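Local structure of NAD-dependent benzaldehyde dehydrogenase (Legionella pneumophila, 3RHE) at residues 8-13 with 69-74; 38-43 with 50-55; 58-63 with 115-120. The protein is of unproven function but, as a member of the glyoxalase/bleomycin resistance superfamily, may bind a small molecule. All coordinates share one frame; numbering follows the deposited sequence.

The three contacts run across neighbouring strands of one curled sheet and out to the loop 58-63. Contact 2, the hairpin of 38-43 with 50-55, adjoins contact 1, whose centre is about 9 Å away, through backbone bonds such as Val10 O to Gly51 N, 2.7 Å. Contact 3 lies equally near contact 1 on its other flank. There Phe73 N probably hydrogen-bonds Arg119 O (2.7 Å) between parallel strands, and Arg119 NE forms a salt bridge with Glu70 OE1. Contacts 2 and 3, centres about 14 Å apart, meet where Trp53 packs on Ile58 and Arg119. Trp53, Glu70 and Arg119 gather on one face, consistent with the concave binding face of this superfamily, although no ligand defines a site.

Contact 1 (8-13 with 69-74); sequences NLVLFY and MELSFQ
Asn8 lies alongside Phe73 and points the same way, with its amide turned 70° from the ring and OD1 3.6 Å from Phe73 CD1. At Leu9 the antiparallel strands form a hydrogen-bonded pair, and the carbonyl is gripped twice: Leu9 O takes Ser72 N at 2.8 Å and Ser72 OG at 3.0 Å. The amide comes nearly end-on. The hydroxyl approaches tilted from the carbonyl plane, its chi1 of 80° tucking OG between the serine's own N and carbonyl carbon. Val10 spreads its methyls, CG2 toward Leu71 CD2 and CG1 toward CE of the selenomethionine Met69. Leu11 exchanges two backbone bonds with Glu70, and its CD2 rests 3.4 Å from Glu70 OE1. On the face that carries Val10, Phe12 CD1 packs 3.8 Å from Met69 CB. Met69 N lies over one face of the Tyr13 ring, toward its rim, and the ring plane stands 81° from that of the Glu70 carboxylate. Tyr13 OH donates to Glu70 OE2 at a modelled 2.4 Å, a length so short that its exact value is doubtful. Arg117 also bonds Tyr13 OH, while Arg119 holds OE1, so both carboxylate oxygens are engaged. Strand 8-14 runs parallel to strand 49-54 along its other edge, and strand 69-74 likewise to strand 117-123, which places this pair inside the sheet.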
loop_
_atom_site.group_PDB
_atom_site.type_symbol
_atom_site.label_atom_id
_atom_site.label_comp_id
_atom_site.label_asym_id
_atom_site.label_seq_id
_atom_site.Cartn_x
_atom_site.Cartn_y
_atom_site.Cartn_z
ATOM N N ASN A 8 6.504 7.346 -0.312
ATOM C CA ASN A 8 5.672 6.831 -1.376
ATOM C C ASN A 8 5.917 5.350 -1.625
ATOM O O ASN A 8 7.049 4.850 -1.549
ATOM C CB ASN A 8 5.798 7.692 -2.631
ATOM C CG ASN A 8 4.951 8.959 -2.538
ATOM O OD1 ASN A 8 3.807 8.910 -2.098
ATOM N ND2 ASN A 8 5.515 10.085 -2.925
ATOM N N LEU A 9 4.832 4.640 -1.880
ATOM C CA LEU A 9 4.918 3.211 -2.075
ATOM C C LEU A 9 3.852 2.761 -3.061
ATOM O O LEU A 9 2.663 2.996 -2.862
ATOM C CB LEU A 9 4.766 2.497 -0.732
ATOM C CG LEU A 9 4.555 0.980 -0.696
ATOM C CD1 LEU A 9 5.753 0.215 -1.282
ATOM C CD2 LEU A 9 4.287 0.552 0.752
ATOM N N VAL A 10 4.291 2.120 -4.133
ATOM C CA VAL A 10 3.379 1.544 -5.110
ATOM C C VAL A 10 3.056 0.128 -4.648
ATOM O O VAL A 10 3.954 -0.657 -4.385
ATOM C CB VAL A 10 4.017 1.537 -6.510
ATOM C CG1 VAL A 10 3.089 0.876 -7.542
ATOM C CG2 VAL A 10 4.361 2.964 -6.921
ATOM N N LEU A 11 1.772 -0.180 -4.522
ATOM C CA LEU A 11 1.332 -1.473 -4.029
ATOM C C LEU A 11 0.645 -2.245 -5.146
ATOM O O LEU A 11 -0.358 -1.804 -5.678
ATOM C CB LEU A 11 0.351 -1.293 -2.861
ATOM C CG LEU A 11 0.698 -1.515 -1.389
ATOM C CD1 LEU A 11 2.177 -1.671 -1.104
ATOM C CD2 LEU A 11 0.039 -0.426 -0.515
ATOM N N PHE A 12 1.193 -3.402 -5.493
ATOM C CA PHE A 12 0.570 -4.285 -6.464
ATOM C C PHE A 12 -0.136 -5.424 -5.727
ATOM O O PHE A 12 0.480 -6.121 -4.914
ATOM C CB PHE A 12 1.639 -4.866 -7.408
ATOM C CG PHE A 12 1.993 -3.966 -8.571
ATOM C CD1 PHE A 12 1.469 -2.681 -8.668
ATOM C CD2 PHE A 12 2.866 -4.396 -9.550
ATOM C CE1 PHE A 12 1.807 -1.843 -9.745
ATOM C CE2 PHE A 12 3.206 -3.573 -10.624
ATOM C CZ PHE A 12 2.673 -2.297 -10.717
ATOM N N TYR A 13 -1.420 -5.614 -6.009
ATOM C CA TYR A 13 -2.114 -6.807 -5.549
ATOM C C TYR A 13 -1.611 -7.995 -6.380
ATOM O O TYR A 13 -1.626 -7.934 -7.604
ATOM C CB TYR A 13 -3.628 -6.660 -5.718
ATOM C CG TYR A 13 -4.250 -5.478 -4.979
ATOM C CD1 TYR A 13 -3.561 -4.805 -3.974
ATOM C CD2 TYR A 13 -5.552 -5.060 -5.274
ATOM C CE1 TYR A 13 -4.144 -3.719 -3.294
ATOM C CE2 TYR A 13 -6.145 -3.984 -4.600
ATOM C CZ TYR A 13 -5.442 -3.326 -3.609
ATOM O OH TYR A 13 -6.041 -2.267 -2.940
HETATM N N MSE A 69 -4.183 -2.515 -7.692
HETATM C CA MSE A 69 -3.031 -1.797 -7.160
HETATM C C MSE A 69 -3.486 -0.597 -6.318
HETATM O O MSE A 69 -4.675 -0.266 -6.279
HETATM C CB MSE A 69 -2.102 -1.348 -8.299
HETATM C CG MSE A 69 -2.720 -0.375 -9.299
HETATM SE SE MSE A 69 -2.859 1.498 -8.647
HETATM C CE MSE A 69 -0.975 1.932 -8.478
ATOM N N GLU A 70 -2.541 0.013 -5.613
ATOM C CA GLU A 70 -2.797 1.237 -4.858
ATOM C C GLU A 70 -1.569 2.121 -4.942
ATOM O O GLU A 70 -0.445 1.626 -5.035
ATOM C CB GLU A 70 -3.056 0.962 -3.367
ATOM C CG GLU A 70 -4.056 -0.128 -3.028
ATOM C CD GLU A 70 -4.091 -0.405 -1.523
ATOM O OE1 GLU A 70 -3.268 0.191 -0.808
ATOM O OE2 GLU A 70 -4.917 -1.216 -1.053
ATOM N N LEU A 71 -1.783 3.427 -4.887
ATOM C CA LEU A 71 -0.695 4.353 -4.661
ATOM C C LEU A 71 -0.807 4.685 -3.184
ATOM O O LEU A 71 -1.856 5.150 -2.733
ATOM C CB LEU A 71 -0.893 5.620 -5.474
ATOM C CG LEU A 71 0.292 6.471 -5.971
ATOM C CD1 LEU A 71 -0.002 7.942 -5.710
ATOM C CD2 LEU A 71 1.662 6.095 -5.415
ATOM N N SER A 72 0.247 4.431 -2.421
ATOM C CA SER A 72 0.149 4.606 -0.972
ATOM C C SER A 72 1.193 5.581 -0.428
ATOM O O SER A 72 2.255 5.778 -1.034
ATOM C CB SER A 72 0.216 3.259 -0.234
ATOM O OG SER A 72 1.549 2.799 -0.098
ATOM N N PHE A 73 0.863 6.171 0.721
ATOM C CA PHE A 73 1.640 7.227 1.348
ATOM C C PHE A 73 1.894 6.805 2.792
ATOM O O PHE A 73 0.959 6.742 3.582
ATOM C CB PHE A 73 0.845 8.541 1.400
ATOM C CG PHE A 73 0.225 8.962 0.086
ATOM C CD1 PHE A 73 0.720 10.060 -0.611
ATOM C CD2 PHE A 73 -0.870 8.285 -0.439
ATOM C CE1 PHE A 73 0.150 10.458 -1.812
ATOM C CE2 PHE A 73 -1.442 8.678 -1.633
ATOM C CZ PHE A 73 -0.933 9.768 -2.323
ATOM N N GLN A 74 3.146 6.519 3.132
ATOM C CA GLN A 74 3.503 6.125 4.487
ATOM C C GLN A 74 3.771 7.375 5.327
ATOM O O GLN A 74 4.543 8.247 4.918
ATOM C CB GLN A 74 4.727 5.209 4.495
ATOM C CG GLN A 74 5.007 4.604 5.864
ATOM C CD GLN A 74 6.263 3.744 5.896
ATOM O OE1 GLN A 74 6.790 3.341 4.855
ATOM N NE2 GLN A 74 6.756 3.468 7.101
#

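Contact 2 (38-43 with 50-55); sequences TFAMFV and LGLWAQ
A beta hairpin of the glyoxalase-type sheet is built here from strands 39-43 and 49-54, which run antiparallel with their axes 4.6 Å apart at closest. Five backbone hydrogen bonds close the ladder: two join Ala40 with Leu52, two join Phe42 with Leu50, and at the open end Ala54 N reaches Thr38 O at 3.0 Å. Between the hydrogen-bonded pairs, CA-H...O contacts fill in, the shortest from Phe39 CA to Leu52 O at 3.2 Å. Phe39 and Trp53 pair on one face, the edge of Phe39 turned toward the face of the Trp53 five-membered ring in an offset edge-to-face pair, the planes 86° apart and the centroids 5.5 Å apart. With CG anti to the backbone N (chi1 -173°), Phe39 reaches across to the partner strand, bringing CD2 within 3.8 Å of Trp53 CD1. Farther out, its CZ comes to 3.9 Å from Gly51 CA, where the lack of a side chain leaves room for the ring. Trp53 CD1 meanwhile turns the indole edge to Thr38 O, 3.5 Å away and in the ring plane. On the other face, Leu52 CD1 approaches the Phe42 ring at its edge, 3.8 Å from CE1, and Ala40 CB lies more loosely against the same methyl. Thr38 OG1 is buried beside Ala54 CB and has no polar partner in the model. Phe42 and Leu52 pack against Tyr24 of helix 17-28, which covers their face. From the opposite face, Phe39 touches Leu11 of strand 8-14, the parallel neighbour of strand 49-54, and Phe104 meets the Trp53 ring.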
loop_
_atom_site.group_PDB
_atom_site.type_symbol
_atom_site.label_atom_id
_atom_site.label_comp_id
_atom_site.label_asym_id
_atom_site.label_seq_id
_atom_site.Cartn_x
_atom_site.Cartn_y
_atom_site.Cartn_z
ATOM N N THR A 38 3.114 -13.234 2.571
ATOM C CA THR A 38 2.021 -12.312 2.267
ATOM C C THR A 38 2.455 -10.984 1.628
ATOM O O THR A 38 1.624 -10.262 1.087
ATOM C CB THR A 38 1.171 -12.014 3.529
ATOM O OG1 THR A 38 0.007 -11.274 3.155
ATOM C CG2 THR A 38 1.959 -11.206 4.531
ATOM N N PHE A 39 3.744 -10.666 1.679
ATOM C CA PHE A 39 4.201 -9.351 1.228
ATOM C C PHE A 39 5.683 -9.358 0.868
ATOM O O PHE A 39 6.488 -9.994 1.550
ATOM C CB PHE A 39 3.933 -8.304 2.320
ATOM C CG PHE A 39 4.217 -6.887 1.896
ATOM C CD1 PHE A 39 5.381 -6.251 2.296
ATOM C CD2 PHE A 39 3.317 -6.189 1.100
ATOM C CE1 PHE A 39 5.645 -4.950 1.911
ATOM C CE2 PHE A 39 3.577 -4.884 0.702
ATOM C CZ PHE A 39 4.740 -4.263 1.110
ATOM N N ALA A 40 6.040 -8.662 -0.209
ATOM C CA ALA A 40 7.446 -8.407 -0.506
ATOM C C ALA A 40 7.620 -6.945 -0.888
ATOM O O ALA A 40 6.705 -6.325 -1.446
ATOM C CB ALA A 40 7.956 -9.328 -1.605
HETATM N N MSE A 41 8.771 -6.379 -0.559
HETATM C CA MSE A 41 9.041 -5.004 -0.924
HETATM C C MSE A 41 10.377 -4.830 -1.631
HETATM O O MSE A 41 11.407 -5.324 -1.157
HETATM C CB MSE A 41 9.007 -4.092 0.295
HETATM C CG MSE A 41 9.476 -2.693 -0.071
HETATM SE SE MSE A 41 8.713 -1.303 1.008
HETATM C CE MSE A 41 9.681 -1.672 2.658
ATOM N N PHE A 42 10.348 -4.104 -2.746
ATOM C CA PHE A 42 11.557 -3.754 -3.493
ATOM C C PHE A 42 11.767 -2.251 -3.437
ATOM O O PHE A 42 10.818 -1.463 -3.519
ATOM C CB PHE A 42 11.474 -4.204 -4.963
ATOM C CG PHE A 42 11.495 -5.694 -5.155
ATOM C CD1 PHE A 42 10.329 -6.436 -5.055
ATOM C CD2 PHE A 42 12.678 -6.350 -5.446
ATOM C CE1 PHE A 42 10.342 -7.804 -5.238
ATOM C CE2 PHE A 42 12.703 -7.721 -5.631
ATOM C CZ PHE A 42 11.527 -8.452 -5.524
ATOM N N VAL A 43 13.020 -1.851 -3.289
ATOM C CA VAL A 43 13.359 -0.449 -3.291
ATOM C C VAL A 43 14.361 -0.172 -4.396
ATOM O O VAL A 43 15.433 -0.776 -4.435
ATOM C CB VAL A 43 13.926 -0.017 -1.935
ATOM C CG1 VAL A 43 14.429 1.407 -2.011
ATOM C CG2 VAL A 43 12.865 -0.171 -0.861
ATOM N N LEU A 50 8.327 -0.461 -4.299
ATOM C CA LEU A 50 7.290 -1.320 -4.862
ATOM C C LEU A 50 6.969 -2.482 -3.926
ATOM O O LEU A 50 7.850 -3.300 -3.593
ATOM C CB LEU A 50 7.713 -1.855 -6.234
ATOM C CG LEU A 50 6.812 -2.926 -6.856
ATOM C CD1 LEU A 50 5.487 -2.330 -7.311
ATOM C CD2 LEU A 50 7.525 -3.602 -8.035
ATOM N N GLY A 51 5.711 -2.533 -3.489
ATOM C CA GLY A 51 5.222 -3.621 -2.666
ATOM C C GLY A 51 4.333 -4.608 -3.413
ATOM O O GLY A 51 3.472 -4.235 -4.227
ATOM N N LEU A 52 4.547 -5.887 -3.128
ATOM C CA LEU A 52 3.735 -6.960 -3.680
ATOM C C LEU A 52 2.939 -7.589 -2.530
ATOM O O LEU A 52 3.518 -8.197 -1.632
ATOM C CB LEU A 52 4.628 -8.003 -4.347
ATOM C CG LEU A 52 5.666 -7.453 -5.337
ATOM C CD1 LEU A 52 6.667 -8.551 -5.741
ATOM C CD2 LEU A 52 4.993 -6.828 -6.577
ATOM N N TRP A 53 1.619 -7.455 -2.586
ATOM C CA TRP A 53 0.745 -7.771 -1.465
ATOM C C TRP A 53 -0.317 -8.812 -1.851
ATOM O O TRP A 53 -1.066 -8.633 -2.823
ATOM C CB TRP A 53 0.104 -6.457 -0.988
ATOM C CG TRP A 53 -0.490 -6.449 0.388
ATOM C CD1 TRP A 53 -0.312 -7.376 1.387
ATOM C CD2 TRP A 53 -1.337 -5.427 0.933
ATOM N NE1 TRP A 53 -1.027 -6.997 2.516
ATOM C CE2 TRP A 53 -1.658 -5.805 2.260
ATOM C CE3 TRP A 53 -1.870 -4.235 0.419
ATOM C CZ2 TRP A 53 -2.484 -5.031 3.077
ATOM C CZ3 TRP A 53 -2.698 -3.467 1.239
ATOM C CH2 TRP A 53 -2.995 -3.873 2.551
ATOM N N ALA A 54 -0.361 -9.914 -1.100
ATOM C CA ALA A 54 -1.303 -10.995 -1.377
ATOM C C ALA A 54 -2.739 -10.485 -1.488
ATOM O O ALA A 54 -3.270 -9.877 -0.560
ATOM C CB ALA A 54 -1.201 -12.112 -0.327
ATOM N N GLN A 55 -3.352 -10.763 -2.633
ATOM C CA GLN A 55 -4.679 -10.262 -2.968
ATOM C C GLN A 55 -5.706 -10.607 -1.890
ATOM O O GLN A 55 -6.617 -9.826 -1.603
ATOM C CB GLN A 55 -5.112 -10.839 -4.315
ATOM C CG GLN A 55 -6.226 -10.086 -5.013
ATOM C CD GLN A 55 -6.452 -10.581 -6.439
ATOM O OE1 GLN A 55 -7.320 -10.073 -7.155
ATOM N NE2 GLN A 55 -5.667 -11.580 -6.856
#

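Contact 3 (58-63 with 115-120); sequences IEPKAH and EHRLRI
Pro60 O is gripped by both terminal nitrogens of Arg117, firmly by NH1 at 2.8 Å and weakly by NH2 at 3.4 Å. Arg117 NH2 has a stronger bond to Lys61 O, also 2.8 Å long, which it meets from above the carbonyl plane. An extended chain from CG to NE carries the guanidinium across to the loop, where the Pro60 ring lies over one face, offset toward the rim, and Ile58 CG2 touches the edge, 3.7 Å from NH1. Thus strand 117-123 of the sheet fastens the irregular loop between strands 49-54 and 69-74 by arginine-to-carbonyl bonds, with no strand pairing between them. Across the cis peptide before Pro60, Glu59 O accepts from Arg119 NH2 at 2.8 Å, along a fairly straight N-H (166°) and within the guanidinium plane. The Arg119 chain bends at chi3, -59°, to bring that nitrogen there, while its NE keeps a salt bridge to Glu70 and NH1 bonds Thr107. Within the loop Lys61 NZ forms a salt bridge with Glu59 OE2, 2.8 Å, tying the loop to itself. Pro60 also packs on Ile96 of strand 95-98 and Val109 of strand 105-111.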
loop_
_atom_site.group_PDB
_atom_site.type_symbol
_atom_site.label_atom_id
_atom_site.label_comp_id
_atom_site.label_asym_id
_atom_site.label_seq_id
_atom_site.Cartn_x
_atom_site.Cartn_y
_atom_site.Cartn_z
ATOM N N ILE A 58 -6.067 -8.087 1.172
ATOM C CA ILE A 58 -6.420 -6.675 1.038
ATOM C C ILE A 58 -7.757 -6.328 1.694
ATOM O O ILE A 58 -8.725 -7.071 1.581
ATOM C CB ILE A 58 -6.520 -6.231 -0.428
ATOM C CG1 ILE A 58 -5.343 -6.773 -1.241
ATOM C CG2 ILE A 58 -6.613 -4.722 -0.504
ATOM C CD1 ILE A 58 -4.003 -6.394 -0.697
ATOM N N GLU A 59 -7.784 -5.190 2.377
ATOM C CA GLU A 59 -9.021 -4.540 2.765
ATOM C C GLU A 59 -8.878 -3.100 2.316
ATOM O O GLU A 59 -7.840 -2.499 2.556
ATOM C CB GLU A 59 -9.210 -4.590 4.285
ATOM C CG GLU A 59 -9.415 -5.993 4.819
ATOM C CD GLU A 59 -10.668 -6.627 4.259
ATOM O OE1 GLU A 59 -11.628 -5.879 3.956
ATOM O OE2 GLU A 59 -10.700 -7.867 4.124
ATOM N N PRO A 60 -9.908 -2.551 1.653
ATOM C CA PRO A 60 -11.175 -3.212 1.331
ATOM C C PRO A 60 -10.960 -4.283 0.270
ATOM O O PRO A 60 -9.990 -4.196 -0.482
ATOM C CB PRO A 60 -12.035 -2.076 0.745
ATOM C CG PRO A 60 -11.275 -0.810 1.005
ATOM C CD PRO A 60 -9.838 -1.203 1.064
ATOM N N LYS A 61 -11.845 -5.276 0.220
ATOM C CA LYS A 61 -11.675 -6.411 -0.678
ATOM C C LYS A 61 -11.296 -5.969 -2.086
ATOM O O LYS A 61 -11.879 -5.037 -2.633
ATOM C CB LYS A 61 -12.945 -7.262 -0.719
ATOM C CG LYS A 61 -13.333 -7.847 0.625
ATOM C CD LYS A 61 -12.206 -8.674 1.204
ATOM C CE LYS A 61 -12.686 -9.532 2.369
ATOM N NZ LYS A 61 -11.552 -10.305 2.958
ATOM N N ALA A 62 -10.311 -6.652 -2.659
ATOM C CA ALA A 62 -9.769 -6.286 -3.964
ATOM C C ALA A 62 -10.556 -6.905 -5.112
ATOM O O ALA A 62 -10.752 -8.117 -5.150
ATOM C CB ALA A 62 -8.306 -6.692 -4.050
ATOM N N HIS A 63 -10.986 -6.071 -6.056
ATOM C CA HIS A 63 -11.765 -6.538 -7.201
ATOM C C HIS A 63 -10.876 -6.967 -8.369
ATOM O O HIS A 63 -10.168 -7.979 -8.300
ATOM C CB HIS A 63 -12.752 -5.455 -7.659
ATOM C CG HIS A 63 -12.357 -4.770 -8.933
ATOM N ND1 HIS A 63 -12.620 -5.302 -10.177
ATOM C CD2 HIS A 63 -11.723 -3.592 -9.156
ATOM C CE1 HIS A 63 -12.164 -4.485 -11.111
ATOM N NE2 HIS A 63 -11.616 -3.441 -10.518
ATOM N N GLU A 115 -11.309 5.601 -9.883
ATOM C CA GLU A 115 -11.296 4.428 -9.014
ATOM C C GLU A 115 -9.920 3.865 -8.691
ATOM O O GLU A 115 -9.805 2.714 -8.270
ATOM C CB GLU A 115 -12.208 3.327 -9.566
ATOM C CG GLU A 115 -13.665 3.744 -9.568
ATOM C CD GLU A 115 -14.066 4.412 -8.256
ATOM O OE1 GLU A 115 -14.202 3.699 -7.246
ATOM O OE2 GLU A 115 -14.245 5.652 -8.233
ATOM N N HIS A 116 -8.882 4.667 -8.881
ATOM C CA HIS A 116 -7.557 4.282 -8.406
ATOM C C HIS A 116 -7.519 4.465 -6.889
ATOM O O HIS A 116 -7.872 5.534 -6.378
ATOM C CB HIS A 116 -6.466 5.114 -9.083
ATOM C CG HIS A 116 -6.487 5.029 -10.581
ATOM N ND1 HIS A 116 -6.212 3.862 -11.265
ATOM C CD2 HIS A 116 -6.751 5.965 -11.526
ATOM C CE1 HIS A 116 -6.310 4.080 -12.567
ATOM N NE2 HIS A 116 -6.637 5.350 -12.752
ATOM N N ARG A 117 -7.114 3.417 -6.174
ATOM C CA ARG A 117 -7.032 3.480 -4.713
ATOM C C ARG A 117 -5.791 4.226 -4.214
ATOM O O ARG A 117 -4.677 4.071 -4.736
ATOM C CB ARG A 117 -7.091 2.081 -4.095
ATOM C CG ARG A 117 -8.426 1.368 -4.263
ATOM C CD ARG A 117 -8.335 -0.072 -3.776
ATOM N NE ARG A 117 -9.635 -0.736 -3.743
ATOM C CZ ARG A 117 -9.879 -1.872 -3.094
ATOM N NH1 ARG A 117 -8.904 -2.486 -2.421
ATOM N NH2 ARG A 117 -11.098 -2.395 -3.120
ATOM N N LEU A 118 -6.011 5.026 -3.185
ATOM C CA LEU A 118 -4.992 5.877 -2.602
ATOM C C LEU A 118 -4.992 5.583 -1.106
ATOM O O LEU A 118 -5.975 5.845 -0.425
ATOM C CB LEU A 118 -5.365 7.345 -2.834
ATOM C CG LEU A 118 -5.587 7.782 -4.292
ATOM C CD1 LEU A 118 -6.027 9.233 -4.344
ATOM C CD2 LEU A 118 -4.318 7.616 -5.088
ATOM N N ARG A 119 -3.896 5.043 -0.592
ATOM C CA ARG A 119 -3.877 4.611 0.794
ATOM C C ARG A 119 -2.918 5.421 1.647
ATOM O O ARG A 119 -1.781 5.678 1.250
ATOM C CB ARG A 119 -3.535 3.118 0.905
ATOM C CG ARG A 119 -3.344 2.633 2.357
ATOM C CD ARG A 119 -2.859 1.174 2.430
ATOM N NE ARG A 119 -3.782 0.243 1.780
ATOM C CZ ARG A 119 -4.860 -0.276 2.352
ATOM N NH1 ARG A 119 -5.176 0.045 3.600
ATOM N NH2 ARG A 119 -5.627 -1.117 1.672
ATOM N N ILE A 120 -3.388 5.816 2.825
ATOM C CA ILE A 120 -2.539 6.430 3.839
ATOM C C ILE A 120 -2.320 5.366 4.924
ATOM O O ILE A 120 -3.271 4.710 5.347
ATOM C CB ILE A 120 -3.234 7.660 4.510
ATOM C CG1 ILE A 120 -3.653 8.731 3.485
ATOM C CG2 ILE A 120 -2.346 8.264 5.597
ATOM C CD1 ILE A 120 -2.522 9.367 2.742
#